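Local atomic coordinates of dTDP-4-dehydrorhamnose reductase (Yersinia enterocolitica, PDB entry 5U9C), a protein that probably catalyses the NADPH-dependent reduction of dTDP-4-dehydro-beta-L-rhamnose to dTDP-beta-L-rhamnose in the rhamnose biosynthesis pathway. Residues 221-224 against 225-229; 170-173 against 174-177; 111-115 against 116-120. All blocks are in the same frame, centred on the assembly; numbering follows the deposited sequence.

Contact 1 of 3, residues 221-224 against 225-229; sequences GTIS and RFDIA
Ser224 and Asp227 form a capping box at the start of helix 225-235. Ser224 is the N-cap, and each residue bonds to the backbone N-H of the other. Ser224 N gives its proton to Asp227 OD2 at 2.9 Å, in a nearly straight bond of 173°. The donor meets OD2 on its anti side and lies 33° out of the carboxylate plane. In return Asp227 N donates to Ser224 OG at 3.0 Å. The serine oxygen can take this bond because chi1 is 66°, which sets OG between the backbone N and the carbonyl carbon and over the first turn. Asp227 OD2 is also 3.3 Å from Ser224 OG, but this link is weak and unsettled. The first helical backbone bond follows, from Ile228 N to Ser224 O at 3.1 Å.

Carbon contacts surround the box. Ile223 CB lies 3.6 Å from Asp227 OD2. The far end of the same isoleucine, CD1, makes an apolar contact with Ile228 CG1 at 3.7 Å, and the two side chains cross at about a right angle. Phe226 CB lies 3.4 Å from Ser224 OG, which sits at the edge of the phenylalanine ring, near its plane. The ring leads away to Ile242 and Pro244 of strand 241-245. The Arg225 chain, bent at chi2, makes a cation-pi contact with Trp156 and touches Phe168, a residue of the (R)-malate site.

The box covers the step from a short, weakly bonded strand into the helix. The carboxylate of Asp227 sits at the helix N-terminus, where its negative charge would probably be stabilised by the helix dipole.

Contact 2 of 3, residues 170-173 against 174-177; sequences GKII and QQIK
Gln175 bonds twice to Lys171 within the last turns of helix 168-177, and the contact is one alpha-helical stretch bonded from residue i+4 to residue i. Four backbone bonds cross the boundary. Gln174 N donates to Gly170 O at 2.8 Å. Gln175 N, Ile176 N and Lys177 N repeat the pattern with the carbonyls of Lys171, Ile172 and Ile173.

One side chain adds a polar bond. Gln175 NE2 donates to Lys171 O at 3.3 Å, with an N-H...O angle of 150°. NE2 stands above the carbonyl plane, 68° out of it, and does not use a lone pair. The oxygen, for its part, lies near the plane of the glutamine amide. Lys171 O thus accepts twice, and Gln175 N and NE2 reach it from opposite faces of its plane. With chi1 at -68°, Gln175 CG lies beside its own backbone N, anti to the carbonyl carbon. The extended chain then carries NE2 along the helix to Lys171 O.

The apolar contacts run between isoleucines one turn apart. Ile172 CG2 meets Ile176 CD1 at 3.9 Å. These two isoleucines pack on Ile183 of strand 182-186 and, with Ile173, on Ile232 of helix 225-235. They join helix 168-177 to that strand and that helix. Lys171 is exposed; it binds (R)-malate in a structure of this protein, though no malate is bound to this chain here. Near the C-terminal end, Ile176 O is hydrogen-bonded to a citrate, probably a crystallisation additive.

Lys177 runs alongside Ile173, both pointing the same way, and its CE lies 3.8 Å from Ile173 CG2.

Contact 3 of 3, residues 111-115 against 116-120; sequences GGEGK and LSYNE
Tyr118 meets Lys115 and the turn before it, in a local contact between the loop after strand 100-106 and the short, weakly bonded strand 117-118. Residues 111-114 make a type I beta turn, closed by Gly114 N donating to Gly111 O at 3.1 Å. Lys115 then leads into the short strand.

The aliphatic chain of Lys115 passes obliquely by the ring of Tyr118. Lys115 CG is 3.5 Å from Tyr118 CE2, and Lys115 CE is 3.7 Å from Tyr118 CD2. A chi1 of 62° swings Lys115 CG toward the tyrosine, and the chain beyond it is extended. The ammonium group goes past the ring to a salt bridge with Asp122 and a hydrogen bond to Tyr129 of a neighbouring subunit. Phe110 stacks on the tyrosine as well.

The phenol oxygen faces the turn. Glu113 CB approaches Tyr118 OH at 3.7 Å. Tyr118 OH donates to a water at 2.7 Å, which lies in the ring plane at its edge. That water donates in turn to Lys115 O at 2.6 Å.

Lys115 thus has its hydrocarbon part against an aromatic ring, and its ammonium group paired with Asp122 and hydrogen-bonded to Tyr129 OH of a neighbouring subunit. The water ties Tyr118 OH to Lys115 O where the turn ends, while NZ is held by its own partners.

Contact 1 sits between the other two. Its centre is about 16 Å from that of contact 2 and about 17 Å from that of contact 3. Helices 225-235 and 168-177 meet where Ala229 CB lies 4.1 Å from Ile172 CD1. On the other flank Thr222 CG2 is 3.4 Å from Leu116 O. Contacts 2 and 3 do not touch, and their nearest atoms are about 21 Å apart. The (R)-malate site, seen in a structure of this protein but empty in this chain, includes Lys171 of contact 2 and lies near Arg225 of contact 1. The side chain of Arg256, another residue of the site, is about 7 Å from that of Arg225.

Contact 1 of 3, residues 221-224 against 225-229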
loop_
_atom_site.group_PDB
_atom_site.type_symbol
_atom_site.label_atom_id
_atom_site.label_comp_id
_atom_site.label_asym_id
_atom_site.label_seq_id
_atom_site.Cartn_x
_atom_site.Cartn_y
_atom_site.Cartn_z
ATOM N N GLY D 221 5.476 -8.427 -25.380
ATOM C CA GLY D 221 5.082 -7.021 -25.421
ATOM C C GLY D 221 3.988 -6.714 -24.422
ATOM O O GLY D 221 3.057 -7.508 -24.246
ATOM N N THR D 222 4.141 -5.581 -23.744
ATOM C CA THR D 222 3.159 -5.074 -22.779
ATOM C C THR D 222 2.647 -3.816 -23.429
ATOM O O THR D 222 3.351 -2.818 -23.482
ATOM C CB THR D 222 3.814 -4.792 -21.424
ATOM O OG1 THR D 222 4.402 -6.001 -20.968
ATOM C CG2 THR D 222 2.795 -4.351 -20.408
ATOM N N ILE D 223 1.391 -3.867 -23.874
ATOM C CA ILE D 223 0.787 -2.814 -24.679
ATOM C C ILE D 223 -0.629 -2.467 -24.250
ATOM O O ILE D 223 -1.243 -3.192 -23.493
ATOM C CB ILE D 223 0.744 -3.293 -26.156
ATOM C CG1 ILE D 223 0.033 -4.657 -26.209
ATOM C CG2 ILE D 223 2.162 -3.388 -26.689
ATOM C CD1 ILE D 223 0.001 -5.355 -27.518
ATOM N N SER D 224 -1.133 -1.351 -24.751
ATOM C CA SER D 224 -2.505 -0.904 -24.426
ATOM C C SER D 224 -3.409 -1.239 -25.581
ATOM O O SER D 224 -2.922 -1.556 -26.684
ATOM C CB SER D 224 -2.557 0.617 -24.220
ATOM O OG SER D 224 -2.279 1.318 -25.433
ATOM N N ARG D 225 -4.714 -1.122 -25.354
ATOM C CA ARG D 225 -5.691 -1.323 -26.426
ATOM C C ARG D 225 -5.476 -0.266 -27.491
ATOM O O ARG D 225 -5.717 -0.520 -28.664
ATOM C CB ARG D 225 -7.117 -1.233 -25.916
ATOM C CG ARG D 225 -7.507 -2.276 -24.887
ATOM C CD ARG D 225 -7.403 -3.679 -25.424
ATOM N NE ARG D 225 -8.056 -4.629 -24.519
ATOM C CZ ARG D 225 -8.300 -5.902 -24.807
ATOM N NH1 ARG D 225 -7.961 -6.422 -26.000
ATOM N NH2 ARG D 225 -8.906 -6.658 -23.895
ATOM N N PHE D 226 -5.038 0.925 -27.076
ATOM C CA PHE D 226 -4.741 1.997 -28.016
ATOM C C PHE D 226 -3.635 1.585 -28.983
ATOM O O PHE D 226 -3.734 1.834 -30.191
ATOM C CB PHE D 226 -4.365 3.298 -27.276
ATOM C CG PHE D 226 -3.847 4.378 -28.178
ATOM C CD1 PHE D 226 -4.705 5.024 -29.074
ATOM C CD2 PHE D 226 -2.508 4.769 -28.128
ATOM C CE1 PHE D 226 -4.225 6.028 -29.914
ATOM C CE2 PHE D 226 -2.021 5.769 -28.965
ATOM C CZ PHE D 226 -2.882 6.407 -29.865
ATOM N N ASP D 227 -2.580 0.964 -28.445
ATOM C CA ASP D 227 -1.457 0.470 -29.267
ATOM C C ASP D 227 -1.971 -0.559 -30.276
ATOM O O ASP D 227 -1.582 -0.554 -31.449
ATOM C CB ASP D 227 -0.377 -0.217 -28.412
ATOM C CG ASP D 227 0.351 0.731 -27.496
ATOM O OD1 ASP D 227 0.634 1.877 -27.889
ATOM O OD2 ASP D 227 0.682 0.305 -26.371
ATOM N N ILE D 228 -2.833 -1.448 -29.806
ATOM C CA ILE D 228 -3.406 -2.491 -30.661
ATOM C C ILE D 228 -4.287 -1.862 -31.756
ATOM O O ILE D 228 -4.198 -2.253 -32.938
ATOM C CB ILE D 228 -4.207 -3.513 -29.816
ATOM C CG1 ILE D 228 -3.248 -4.269 -28.884
ATOM C CG2 ILE D 228 -4.967 -4.479 -30.722
ATOM C CD1 ILE D 228 -3.956 -5.138 -27.841
ATOM N N ALA D 229 -5.121 -0.893 -31.384
ATOM C CA ALA D 229 -5.990 -0.256 -32.388
ATOM C C ALA D 229 -5.146 0.439 -33.452
ATOM O O ALA D 229 -5.437 0.322 -34.640
ATOM C CB ALA D 229 -6.957 0.717 -31.741
#

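Contact 2 of 3, residues 170-173 against 174-177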
loop_
_atom_site.group_PDB
_atom_site.type_symbol
_atom_site.label_atom_id
_atom_site.label_comp_id
_atom_site.label_asym_id
_atom_site.label_seq_id
_atom_site.Cartn_x
_atom_site.Cartn_y
_atom_site.Cartn_z
ATOM N N GLY D 170 -12.211 -7.582 -33.431
ATOM C CA GLY D 170 -13.339 -7.601 -34.349
ATOM C C GLY D 170 -14.095 -6.279 -34.372
ATOM O O GLY D 170 -14.473 -5.799 -35.452
ATOM N N LYS D 171 -14.311 -5.693 -33.188
ATOM C CA LYS D 171 -15.010 -4.398 -33.083
ATOM C C LYS D 171 -14.222 -3.264 -33.735
ATOM O O LYS D 171 -14.808 -2.412 -34.416
ATOM C CB LYS D 171 -15.325 -4.044 -31.634
ATOM C CG LYS D 171 -16.464 -4.868 -31.062
ATOM C CD LYS D 171 -16.732 -4.571 -29.589
ATOM C CE LYS D 171 -15.624 -5.128 -28.705
ATOM N NZ LYS D 171 -15.885 -4.930 -27.256
ATOM N N ILE D 172 -12.906 -3.234 -33.517
ATOM C CA ILE D 172 -12.066 -2.225 -34.146
ATOM C C ILE D 172 -12.138 -2.412 -35.661
ATOM O O ILE D 172 -12.293 -1.447 -36.387
ATOM C CB ILE D 172 -10.594 -2.295 -33.676
ATOM C CG1 ILE D 172 -10.463 -1.920 -32.190
ATOM C CG2 ILE D 172 -9.693 -1.400 -34.539
ATOM C CD1 ILE D 172 -10.889 -0.508 -31.844
ATOM N N ILE D 173 -12.036 -3.658 -36.128
ATOM C CA ILE D 173 -12.099 -3.938 -37.553
ATOM C C ILE D 173 -13.468 -3.522 -38.171
ATOM O O ILE D 173 -13.512 -2.960 -39.272
ATOM C CB ILE D 173 -11.718 -5.405 -37.863
ATOM C CG1 ILE D 173 -10.214 -5.611 -37.590
ATOM C CG2 ILE D 173 -12.012 -5.745 -39.308
ATOM C CD1 ILE D 173 -9.713 -7.032 -37.759
ATOM N N GLN D 174 -14.555 -3.803 -37.459
ATOM C CA GLN D 174 -15.924 -3.422 -37.881
ATOM C C GLN D 174 -16.054 -1.886 -38.031
ATOM O O GLN D 174 -16.654 -1.378 -39.009
ATOM C CB GLN D 174 -16.929 -3.947 -36.854
ATOM C CG GLN D 174 -18.390 -3.660 -37.151
ATOM C CD GLN D 174 -19.318 -4.031 -35.988
ATOM O OE1 GLN D 174 -18.871 -4.493 -34.922
ATOM N NE2 GLN D 174 -20.623 -3.807 -36.185
ATOM N N GLN D 175 -15.481 -1.149 -37.083
ATOM C CA GLN D 175 -15.500 0.318 -37.142
ATOM C C GLN D 175 -14.671 0.834 -38.316
ATOM O O GLN D 175 -15.064 1.805 -38.978
ATOM C CB GLN D 175 -15.015 0.949 -35.842
ATOM C CG GLN D 175 -15.963 0.730 -34.682
ATOM C CD GLN D 175 -15.362 1.218 -33.380
ATOM O OE1 GLN D 175 -15.284 2.423 -33.114
ATOM N NE2 GLN D 175 -14.956 0.291 -32.560
ATOM N N ILE D 176 -13.531 0.191 -38.566
ATOM C CA ILE D 176 -12.677 0.572 -39.698
ATOM C C ILE D 176 -13.436 0.319 -41.006
ATOM O O ILE D 176 -13.524 1.201 -41.847
ATOM C CB ILE D 176 -11.311 -0.156 -39.697
ATOM C CG1 ILE D 176 -10.422 0.403 -38.582
ATOM C CG2 ILE D 176 -10.624 0.022 -41.054
ATOM C CD1 ILE D 176 -9.164 -0.402 -38.278
ATOM N N LYS D 177 -14.012 -0.873 -41.149
ATOM C CA LYS D 177 -14.763 -1.225 -42.353
ATOM C C LYS D 177 -15.998 -0.339 -42.572
ATOM O O LYS D 177 -16.395 -0.101 -43.703
ATOM C CB LYS D 177 -15.169 -2.695 -42.323
ATOM C CG LYS D 177 -14.012 -3.658 -42.555
ATOM C CD LYS D 177 -14.504 -5.097 -42.464
ATOM C CE LYS D 177 -13.438 -6.098 -42.864
ATOM N NZ LYS D 177 -13.110 -6.004 -44.310
#

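Contact 3 of 3, residues 111-115 against 116-120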
loop_
_atom_site.group_PDB
_atom_site.type_symbol
_atom_site.label_atom_id
_atom_site.label_comp_id
_atom_site.label_asym_id
_atom_site.label_seq_id
_atom_site.Cartn_x
_atom_site.Cartn_y
_atom_site.Cartn_z
ATOM N N GLY D 111 -2.283 -8.304 -10.924
ATOM C CA GLY D 111 -2.670 -6.915 -11.055
ATOM C C GLY D 111 -2.611 -6.083 -9.810
ATOM O O GLY D 111 -2.293 -4.907 -9.880
ATOM N N GLY D 112 -2.906 -6.693 -8.662
ATOM C CA GLY D 112 -2.929 -5.971 -7.415
ATOM C C GLY D 112 -1.584 -5.387 -7.058
ATOM O O GLY D 112 -1.510 -4.349 -6.409
ATOM N N GLU D 113 -0.512 -6.021 -7.504
ATOM C CA GLU D 113 0.817 -5.497 -7.187
ATOM C C GLU D 113 1.155 -4.209 -7.915
ATOM O O GLU D 113 1.976 -3.438 -7.431
ATOM C CB GLU D 113 1.893 -6.546 -7.441
ATOM C CG GLU D 113 3.293 -6.057 -7.119
ATOM C CD GLU D 113 4.335 -7.153 -7.184
ATOM O OE1 GLU D 113 3.971 -8.352 -7.289
ATOM O OE2 GLU D 113 5.531 -6.784 -7.154
ATOM N N GLY D 114 0.590 -3.994 -9.106
ATOM C CA GLY D 114 0.839 -2.763 -9.837
ATOM C C GLY D 114 2.082 -2.681 -10.701
ATOM O O GLY D 114 2.416 -1.590 -11.211
ATOM N N LYS D 115 2.765 -3.804 -10.915
ATOM C CA LYS D 115 3.934 -3.736 -11.814
ATOM C C LYS D 115 3.531 -3.938 -13.267
ATOM O O LYS D 115 2.363 -4.188 -13.562
ATOM C CB LYS D 115 5.065 -4.638 -11.368
ATOM C CG LYS D 115 4.814 -6.111 -11.308
ATOM C CD LYS D 115 6.101 -6.739 -10.775
ATOM C CE LYS D 115 6.079 -8.240 -10.700
ATOM N NZ LYS D 115 7.451 -8.692 -10.345
ATOM N N LEU D 116 4.484 -3.806 -14.170
ATOM C CA LEU D 116 4.193 -3.831 -15.608
ATOM C C LEU D 116 4.042 -5.211 -16.255
ATOM O O LEU D 116 3.273 -5.363 -17.214
ATOM C CB LEU D 116 5.219 -2.962 -16.341
ATOM C CG LEU D 116 5.190 -1.489 -15.808
ATOM C CD1 LEU D 116 6.153 -0.562 -16.550
ATOM C CD2 LEU D 116 3.791 -0.852 -15.774
ATOM N N SER D 117 4.701 -6.226 -15.694
ATOM C CA SER D 117 4.636 -7.555 -16.279
ATOM C C SER D 117 4.852 -8.611 -15.203
ATOM O O SER D 117 5.559 -8.343 -14.231
ATOM C CB SER D 117 5.732 -7.683 -17.340
ATOM O OG SER D 117 5.470 -8.782 -18.148
ATOM N N TYR D 118 4.267 -9.793 -15.390
ATOM C CA TYR D 118 4.371 -10.889 -14.436
ATOM C C TYR D 118 4.802 -12.212 -15.111
ATOM O O TYR D 118 4.264 -12.584 -16.178
ATOM C CB TYR D 118 3.009 -11.120 -13.744
ATOM C CG TYR D 118 2.471 -9.895 -13.027
ATOM C CD1 TYR D 118 1.693 -8.959 -13.695
ATOM C CD2 TYR D 118 2.765 -9.669 -11.680
ATOM C CE1 TYR D 118 1.232 -7.828 -13.055
ATOM C CE2 TYR D 118 2.310 -8.533 -11.023
ATOM C CZ TYR D 118 1.530 -7.624 -11.712
ATOM O OH TYR D 118 1.066 -6.512 -11.050
ATOM N N ASN D 119 5.743 -12.923 -14.487
ATOM C CA ASN D 119 6.142 -14.247 -14.968
ATOM C C ASN D 119 5.617 -15.347 -14.018
ATOM O O ASN D 119 4.930 -15.037 -13.018
ATOM C CB ASN D 119 7.653 -14.323 -15.226
ATOM C CG ASN D 119 8.473 -14.194 -13.972
ATOM O OD1 ASN D 119 8.147 -14.787 -12.926
ATOM N ND2 ASN D 119 9.578 -13.452 -14.072
ATOM N N GLU D 120 5.906 -16.609 -14.335
ATOM C CA GLU D 120 5.411 -17.741 -13.543
ATOM C C GLU D 120 5.894 -17.782 -12.066
ATOM O O GLU D 120 5.290 -18.468 -11.251
ATOM C CB GLU D 120 5.665 -19.092 -14.236
ATOM C CG GLU D 120 4.989 -19.289 -15.604
ATOM C CD GLU D 120 5.828 -18.825 -16.804
ATOM O OE1 GLU D 120 6.749 -18.006 -16.630
ATOM O OE2 GLU D 120 5.548 -19.273 -17.941
HETATM O O HOH W 1 0.027 -4.542 -12.519
#